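Replication protein (PDB 6H24) probably serves in initiating replication of its small DNA element; this chain is its first winged-helix (WH1) domain, which pairs with a second copy. Local coordinates at residues N42-V47 and E110-P115; L19-L24 and K68-D73. One frame throughout, in Å; residues are numbered along the deposited sequence.

Contact 1: residues N42-V47 and E110-P115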
ATOM      1  N   ASN A  42       2.006  -4.499   8.590  1.00 24.27           N
ATOM      2  CA  ASN A  42       3.239  -5.161   8.194  1.00 27.40           C
ATOM      3  C   ASN A  42       3.094  -6.635   7.846  1.00 27.50           C
ATOM      4  O   ASN A  42       3.798  -7.108   6.951  1.00 30.48           O
ATOM      5  CB  ASN A  42       4.281  -5.040   9.315  1.00 32.82           C
ATOM      6  CG  ASN A  42       5.201  -3.866   9.122  1.00 43.24           C
ATOM      7  OD1 ASN A  42       6.167  -3.941   8.363  1.00 45.34           O
ATOM      8  ND2 ASN A  42       4.896  -2.760   9.788  1.00 50.62           N
ATOM      9  N   ASP A  43       2.210  -7.361   8.508  1.00 26.56           N
ATOM     10  CA  ASP A  43       2.265  -8.820   8.461  1.00 28.47           C
ATOM     11  C   ASP A  43       1.235  -9.367   7.490  1.00 26.56           C
ATOM     12  O   ASP A  43       0.054  -9.007   7.592  1.00 26.26           O
ATOM     13  CB  ASP A  43       2.008  -9.400   9.852  1.00 30.65           C
ATOM     14  CG  ASP A  43       3.067  -8.998  10.859  1.00 34.54           C
ATOM     15  OD1 ASP A  43       4.176  -8.612  10.438  1.00 36.47           O
ATOM     16  OD2 ASP A  43       2.781  -9.061  12.073  1.00 35.07           O
ATOM     17  N   PRO A  44       1.612 -10.250   6.563  1.00 26.66           N
ATOM     18  CA  PRO A  44       0.609 -10.816   5.659  1.00 24.87           C
ATOM     19  C   PRO A  44      -0.393 -11.693   6.381  1.00 25.99           C
ATOM     20  O   PRO A  44      -0.065 -12.410   7.331  1.00 27.53           O
ATOM     21  CB  PRO A  44       1.437 -11.652   4.673  1.00 28.51           C
ATOM     22  CG  PRO A  44       2.791 -11.093   4.737  1.00 32.19           C
ATOM     23  CD  PRO A  44       2.976 -10.637   6.158  1.00 30.27           C
ATOM     24  N   LEU A  45      -1.615 -11.649   5.875  1.00 20.92           N
ATOM     25  CA  LEU A  45      -2.721 -12.464   6.354  1.00 24.15           C
ATOM     26  C   LEU A  45      -3.043 -13.501   5.289  1.00 24.93           C
ATOM     27  O   LEU A  45      -3.217 -13.154   4.120  1.00 25.76           O
ATOM     28  CB  LEU A  45      -3.939 -11.591   6.629  1.00 24.79           C
ATOM     29  CG  LEU A  45      -3.740 -10.516   7.692  1.00 25.32           C
ATOM     30  CD1 LEU A  45      -4.915  -9.574   7.719  1.00 27.53           C
ATOM     31  CD2 LEU A  45      -3.563 -11.184   9.037  1.00 25.45           C
ATOM     32  N   THR A  46      -3.106 -14.765   5.689  1.00 25.36           N
ATOM     33  CA  THR A  46      -3.397 -15.850   4.765  1.00 24.66           C
ATOM     34  C   THR A  46      -4.899 -16.103   4.694  1.00 23.25           C
ATOM     35  O   THR A  46      -5.608 -16.008   5.701  1.00 24.23           O
ATOM     36  CB  THR A  46      -2.662 -17.126   5.187  1.00 27.92           C
ATOM     37  OG1 THR A  46      -1.245 -16.897   5.151  1.00 31.41           O
ATOM     38  CG2 THR A  46      -3.009 -18.294   4.267  1.00 27.86           C
ATOM     39  N   VAL A  47      -5.378 -16.398   3.486  1.00 22.84           N
ATOM     40  CA  VAL A  47      -6.743 -16.858   3.247  1.00 24.94           C
ATOM     41  C   VAL A  47      -6.678 -18.142   2.432  1.00 24.45           C
ATOM     42  O   VAL A  47      -6.032 -18.183   1.379  1.00 24.65           O
ATOM     43  CB  VAL A  47      -7.604 -15.811   2.517  1.00 26.47           C
ATOM     44  CG1 VAL A  47      -8.984 -16.388   2.189  1.00 27.73           C
ATOM     45  CG2 VAL A  47      -7.738 -14.548   3.351  1.00 28.97           C
ATOM     46  N   GLU A 110      -2.704 -14.158   0.036  1.00 23.42           N
ATOM     47  CA  GLU A 110      -2.138 -13.384   1.132  1.00 26.16           C
ATOM     48  C   GLU A 110      -2.411 -11.913   0.863  1.00 26.28           C
ATOM     49  O   GLU A 110      -2.273 -11.457  -0.271  1.00 29.12           O
ATOM     50  CB  GLU A 110      -0.626 -13.576   1.249  1.00 29.81           C
ATOM     51  CG  GLU A 110      -0.163 -14.811   1.958  1.00 34.82           C
ATOM     52  CD  GLU A 110       1.327 -14.756   2.223  1.00 38.05           C
ATOM     53  OE1 GLU A 110       1.944 -13.704   1.935  1.00 38.87           O
ATOM     54  OE2 GLU A 110       1.884 -15.762   2.695  1.00 40.50           O
ATOM     55  N   ILE A 111      -2.737 -11.154   1.906  1.00 22.47           N
ATOM     56  CA  ILE A 111      -2.926  -9.717   1.762  1.00 21.59           C
ATOM     57  C   ILE A 111      -2.320  -9.008   2.965  1.00 19.74           C
ATOM     58  O   ILE A 111      -2.204  -9.582   4.051  1.00 20.59           O
ATOM     59  CB  ILE A 111      -4.410  -9.307   1.609  1.00 23.43           C
ATOM     60  CG1 ILE A 111      -5.226  -9.615   2.870  1.00 25.39           C
ATOM     61  CG2 ILE A 111      -5.041 -10.004   0.403  1.00 24.90           C
ATOM     62  CD1 ILE A 111      -6.637  -9.053   2.815  1.00 25.84           C
ATOM     63  N   ILE A 112      -1.913  -7.763   2.762  1.00 20.12           N
ATOM     64  CA  ILE A 112      -1.587  -6.856   3.855  1.00 19.61           C
ATOM     65  C   ILE A 112      -2.477  -5.628   3.738  1.00 19.00           C
ATOM     66  O   ILE A 112      -2.501  -4.977   2.691  1.00 19.45           O
ATOM     67  CB  ILE A 112      -0.112  -6.431   3.861  1.00 20.42           C
ATOM     68  CG1 ILE A 112       0.822  -7.642   3.799  1.00 22.55           C
ATOM     69  CG2 ILE A 112       0.168  -5.621   5.130  1.00 20.46           C
ATOM     70  CD1 ILE A 112       2.306  -7.279   3.834  1.00 24.61           C
ATOM     71  N   PHE A 113      -3.190  -5.299   4.808  1.00 19.00           N
ATOM     72  CA  PHE A 113      -4.009  -4.097   4.797  1.00 17.01           C
ATOM     73  C   PHE A 113      -3.147  -2.847   4.890  1.00 18.56           C
ATOM     74  O   PHE A 113      -2.125  -2.822   5.582  1.00 19.58           O
ATOM     75  CB  PHE A 113      -5.011  -4.127   5.949  1.00 17.88           C
ATOM     76  CG  PHE A 113      -6.131  -5.091   5.741  1.00 20.13           C
ATOM     77  CD1 PHE A 113      -7.124  -4.825   4.813  1.00 21.03           C
ATOM     78  CD2 PHE A 113      -6.188  -6.276   6.452  1.00 23.19           C
ATOM     79  CE1 PHE A 113      -8.161  -5.715   4.608  1.00 23.52           C
ATOM     80  CE2 PHE A 113      -7.224  -7.172   6.251  1.00 24.30           C
ATOM     81  CZ  PHE A 113      -8.217  -6.888   5.338  1.00 24.37           C
ATOM     82  N   ALA A 114      -3.586  -1.798   4.196  1.00 17.68           N
ATOM     83  CA  ALA A 114      -2.938  -0.504   4.286  1.00 17.32           C
ATOM     84  C   ALA A 114      -3.134   0.089   5.678  1.00 17.04           C
ATOM     85  O   ALA A 114      -4.131  -0.193   6.351  1.00 18.43           O
ATOM     86  CB  ALA A 114      -3.503   0.442   3.236  1.00 17.80           C
ATOM     87  N   PRO A 115      -2.205   0.934   6.133  1.00 20.26           N
ATOM     88  CA  PRO A 115      -2.296   1.394   7.534  1.00 19.84           C
ATOM     89  C   PRO A 115      -3.535   2.214   7.849  1.00 19.94           C
ATOM     90  O   PRO A 115      -4.004   2.180   8.990  1.00 21.00           O
ATOM     91  CB  PRO A 115      -1.009   2.210   7.732  1.00 20.57           C
ATOM     92  CG  PRO A 115      -0.486   2.504   6.350  1.00 20.59           C
ATOM     93  CD  PRO A 115      -0.975   1.390   5.460  1.00 20.80           C
TER
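Leu45 and Ile111 face each other as an antiparallel hydrogen-bonded pair, the point where the short edge strand 45-48 joins strand 108-113 in the three-stranded sheet of this winged-helix domain. Leu45 N donates to Ile111 O at 2.8 Å, nearly straight at 166°, and Ile111 N returns a bond to Leu45 O at 3.0 Å. Both donors lie in the plane of the carbonyl they address. The same Leu45 oxygen also takes a CA-H...O contact from Glu110 CA at 3.2 Å.

Leu45 buries the most surface here. With CG beside its backbone N (chi1 -61°), its CD1 methyl reaches the rim of the Phe113 ring, 3.6 Å from CE2 and near the ring plane, so the leucine meets an edge and not a face. Helix 19-34 covers this side through Ala32, and Ile39 touches both Leu45 and Phe113.

The other face carries Pro44, Glu110 and Ile112. Glu110 runs out extended beyond CG alongside the proline ring, pointing the same way, and brings OE1 to 3.5 Å from Pro44 CB. The polar partner of its carboxylate lies outside the strand pair: OE2 forms a salt bridge with Arg85 of the second subunit, and Ile90 of that subunit packs on the same side chain. This face of the sheet therefore belongs to the dimer interface, and Ile112 likewise meets Pro115 of the second subunit.

Ile112 flanks the proline ring as well. Because CG1 stands anti to the carbonyl carbon (chi1 -52°), it lies 3.7 Å from Pro44 CA. The chain continues outstretched, and its terminal CD1 methyl touches Pro44 CG at 3.9 Å and ends 3.5 Å from Asn42 O.

Contact 2: residues L19-L24 and K68-D73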
ATOM      1  N   LEU A  19     -18.907  -8.705  -3.945  1.00 23.60           N
ATOM      2  CA  LEU A  19     -19.136  -9.618  -2.830  1.00 24.73           C
ATOM      3  C   LEU A  19     -17.891 -10.450  -2.535  1.00 23.29           C
ATOM      4  O   LEU A  19     -17.543 -10.658  -1.370  1.00 24.16           O
ATOM      5  CB  LEU A  19     -20.326 -10.529  -3.133  1.00 29.77           C
ATOM      6  CG  LEU A  19     -20.699 -11.569  -2.077  1.00 32.15           C
ATOM      7  CD1 LEU A  19     -21.063 -10.916  -0.754  1.00 32.55           C
ATOM      8  CD2 LEU A  19     -21.844 -12.446  -2.581  1.00 35.62           C
ATOM      9  N   VAL A  20     -17.204 -10.933  -3.575  1.00 23.74           N
ATOM     10  CA  VAL A  20     -16.047 -11.789  -3.330  1.00 25.01           C
ATOM     11  C   VAL A  20     -14.946 -11.005  -2.619  1.00 22.86           C
ATOM     12  O   VAL A  20     -14.193 -11.566  -1.813  1.00 23.85           O
ATOM     13  CB  VAL A  20     -15.528 -12.417  -4.634  1.00 28.70           C
ATOM     14  CG1 VAL A  20     -15.061 -11.346  -5.610  1.00 31.41           C
ATOM     15  CG2 VAL A  20     -14.425 -13.419  -4.311  1.00 28.65           C
ATOM     16  N   GLU A  21     -14.828  -9.707  -2.903  1.00 22.40           N
ATOM     17  CA  GLU A  21     -13.831  -8.887  -2.225  1.00 20.05           C
ATOM     18  C   GLU A  21     -14.205  -8.676  -0.762  1.00 20.05           C
ATOM     19  O   GLU A  21     -13.334  -8.683   0.113  1.00 21.46           O
ATOM     20  CB  GLU A  21     -13.689  -7.545  -2.928  1.00 19.67           C
ATOM     21  CG  GLU A  21     -13.117  -7.595  -4.333  1.00 20.50           C
ATOM     22  CD  GLU A  21     -13.214  -6.238  -4.987  1.00 22.81           C
ATOM     23  OE1 GLU A  21     -14.149  -6.026  -5.791  1.00 23.01           O
ATOM     24  OE2 GLU A  21     -12.370  -5.372  -4.675  1.00 22.60           O
ATOM     25  N   GLN A  22     -15.495  -8.468  -0.491  1.00 21.58           N
ATOM     26  CA  GLN A  22     -15.965  -8.387   0.886  1.00 22.19           C
ATOM     27  C   GLN A  22     -15.670  -9.675   1.638  1.00 23.00           C
ATOM     28  O   GLN A  22     -15.224  -9.643   2.794  1.00 23.37           O
ATOM     29  CB  GLN A  22     -17.465  -8.094   0.910  1.00 27.31           C
ATOM     30  CG  GLN A  22     -17.829  -6.778   0.264  1.00 31.17           C
ATOM     31  CD  GLN A  22     -19.299  -6.459   0.383  1.00 35.94           C
ATOM     32  OE1 GLN A  22     -20.059  -7.190   1.016  1.00 34.24           O
ATOM     33  NE2 GLN A  22     -19.711  -5.354  -0.226  1.00 41.25           N
ATOM     34  N   ARG A  23     -15.893 -10.818   0.993  1.00 23.32           N
ATOM     35  CA  ARG A  23     -15.653 -12.097   1.643  1.00 23.43           C
ATOM     36  C   ARG A  23     -14.164 -12.365   1.808  1.00 23.04           C
ATOM     37  O   ARG A  23     -13.749 -12.960   2.811  1.00 23.35           O
ATOM     38  CB  ARG A  23     -16.338 -13.208   0.851  1.00 26.21           C
ATOM     39  CG  ARG A  23     -17.851 -13.162   1.006  1.00 29.39           C
ATOM     40  CD  ARG A  23     -18.532 -14.155   0.106  1.00 34.87           C
ATOM     41  NE  ARG A  23     -19.952 -14.288   0.409  1.00 38.82           N
ATOM     42  CZ  ARG A  23     -20.801 -14.992  -0.332  1.00 42.47           C
ATOM     43  NH1 ARG A  23     -20.367 -15.600  -1.427  1.00 41.45           N
ATOM     44  NH2 ARG A  23     -22.078 -15.073   0.009  1.00 47.63           N
ATOM     45  N   LEU A  24     -13.343 -11.941   0.846  1.00 21.29           N
ATOM     46  CA  LEU A  24     -11.898 -12.041   1.021  1.00 21.36           C
ATOM     47  C   LEU A  24     -11.475 -11.344   2.312  1.00 21.90           C
ATOM     48  O   LEU A  24     -10.696 -11.887   3.108  1.00 21.07           O
ATOM     49  CB  LEU A  24     -11.186 -11.435  -0.186  1.00 22.04           C
ATOM     50  CG  LEU A  24      -9.676 -11.232  -0.065  1.00 22.44           C
ATOM     51  CD1 LEU A  24      -8.947 -12.555   0.010  1.00 24.73           C
ATOM     52  CD2 LEU A  24      -9.175 -10.427  -1.254  1.00 24.38           C
ATOM     53  N   LYS A  68      -8.266 -15.316  -5.996  1.00 27.70           N
ATOM     54  CA  LYS A  68      -7.132 -14.745  -6.713  1.00 28.31           C
ATOM     55  C   LYS A  68      -7.546 -13.493  -7.470  1.00 27.22           C
ATOM     56  O   LYS A  68      -6.861 -12.461  -7.418  1.00 26.87           O
ATOM     57  CB  LYS A  68      -6.577 -15.811  -7.659  1.00 31.79           C
ATOM     58  CG  LYS A  68      -5.259 -15.510  -8.307  1.00 33.30           C
ATOM     59  CD  LYS A  68      -4.698 -16.802  -8.871  1.00 34.03           C
ATOM     60  CE  LYS A  68      -3.623 -16.537  -9.896  1.00 33.20           C
ATOM     61  NZ  LYS A  68      -3.158 -17.782 -10.573  1.00 33.06           N
ATOM     62  N   ASP A  69      -8.678 -13.561  -8.175  1.00 27.94           N
ATOM     63  CA  ASP A  69      -9.176 -12.406  -8.914  1.00 30.77           C
ATOM     64  C   ASP A  69      -9.650 -11.295  -7.983  1.00 27.95           C
ATOM     65  O   ASP A  69      -9.498 -10.112  -8.303  1.00 27.81           O
ATOM     66  CB  ASP A  69     -10.302 -12.836  -9.857  1.00 38.10           C
ATOM     67  CG  ASP A  69      -9.795 -13.647 -11.035  1.00 45.10           C
ATOM     68  OD1 ASP A  69     -10.564 -14.474 -11.565  1.00 48.21           O
ATOM     69  OD2 ASP A  69      -8.616 -13.479 -11.409  1.00 45.76           O
ATOM     70  N   ALA A  70     -10.251 -11.649  -6.840  1.00 25.76           N
ATOM     71  CA  ALA A  70     -10.691 -10.632  -5.885  1.00 26.75           C
ATOM     72  C   ALA A  70      -9.508  -9.857  -5.313  1.00 26.59           C
ATOM     73  O   ALA A  70      -9.604  -8.645  -5.081  1.00 26.24           O
ATOM     74  CB  ALA A  70     -11.481 -11.283  -4.753  1.00 27.27           C
ATOM     75  N   CYS A  71      -8.387 -10.542  -5.071  1.00 27.44           N
ATOM     76  CA  CYS A  71      -7.181  -9.858  -4.609  1.00 27.17           C
ATOM     77  C   CYS A  71      -6.770  -8.762  -5.580  1.00 26.54           C
ATOM     78  O   CYS A  71      -6.488  -7.627  -5.177  1.00 25.79           O
ATOM     79  CB  CYS A  71      -6.044 -10.866  -4.435  1.00 28.55           C
ATOM     80  SG  CYS A  71      -6.174 -11.865  -2.929  1.00 29.94           S
ATOM     81  N   LYS A  72      -6.724  -9.084  -6.873  1.00 25.92           N
ATOM     82  CA  LYS A  72      -6.324  -8.093  -7.865  1.00 26.86           C
ATOM     83  C   LYS A  72      -7.301  -6.924  -7.898  1.00 25.17           C
ATOM     84  O   LYS A  72      -6.889  -5.760  -7.975  1.00 24.77           O
ATOM     85  CB  LYS A  72      -6.225  -8.750  -9.241  1.00 30.19           C
ATOM     86  N   ASP A  73      -8.599  -7.211  -7.854  1.00 24.06           N
ATOM     87  CA  ASP A  73      -9.595  -6.146  -7.912  1.00 25.29           C
ATOM     88  C   ASP A  73      -9.490  -5.234  -6.692  1.00 23.39           C
ATOM     89  O   ASP A  73      -9.573  -4.006  -6.810  1.00 23.31           O
ATOM     90  CB  ASP A  73     -10.995  -6.758  -8.018  1.00 26.85           C
ATOM     91  CG  ASP A  73     -11.247  -7.435  -9.361  1.00 30.51           C
ATOM     92  OD1 ASP A  73     -10.380  -7.350 -10.262  1.00 31.58           O
ATOM     93  OD2 ASP A  73     -12.318  -8.063  -9.513  1.00 32.06           O
TER
HETATM   94  O   HOH W   1     -14.230  -7.733  -7.894  1.00 26.71           O
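Helices 19-34 and 60-75 cross almost perpendicularly where Glu21 and Ala70 come together, their local axes 8.9 Å apart at 94° and the CA atoms of these two residues 5.1 Å from each other. Ala70 makes that approach possible: its single methyl points toward helix 19-34 and is met by both branches of Val20, with Val20 CG2 at 3.7 Å from Ala70 CB. Val20 CG1 stands between its own backbone N and carbonyl carbon (chi1 62°), which turns the two methyls together onto the alanine.

Leu24, one turn further on, closes the inner side. Its CD2 rests 3.7 Å from Cys71 SG, and Val109 of strand 108-113 touches both residues, so the crossing is backed by the sheet.

Glu21, itself buried, runs along the other flank of Ala70 toward the exposed Asp73. Its CG passes 3.7 Å from Ala70 O, and the extended chain brings Glu21 CD to 3.8 Å from Asp73 CB. The two carboxylate planes are turned 75° apart. A water bridges the two carboxylates, donating to Glu21 OE1 at 2.7 Å and to Asp73 OD2 at a short 2.5 Å. Glu21 OE1 also accepts from Ala18 N, and OE2 is held in a salt bridge by Arg77, beyond the end of helix 60-75. Replacing Glu21 by an alanine would remove the whole carboxylate and is likely to leave Arg77 without its acidic mate, Ala18 N without this acceptor and the water without one of its two carboxylate acceptors, with a gap beside Ala70.

The chemistry thus divides the crossing into an apolar centre and a polar side. There, two acids of like charge are brought close; the Arg77 salt bridge probably offsets much of their repulsion, and the shared water may ease it further.

The two contacts lie 14 Å apart, centre to centre, within the one WH1 domain, and their segments alternate along the chain: 19-24, 42-47, 68-73, 110-115. Helix 19-34 leads through a loop into strand 45-48, and helix 60-75 lies against the sheet that this strand forms with 108-113. Contact 1 sets the edge of that sheet; contact 2 packs the two helices beside it. They meet directly where Ile111 CG2 comes within 4.0 Å of Cys71 SG, and Val47 CG2 packs on the backbone oxygen of Leu24. One hydrophobic core thus joins helices and sheet, while the opposite face, at Glu110 and Ile112, turns to the second subunit.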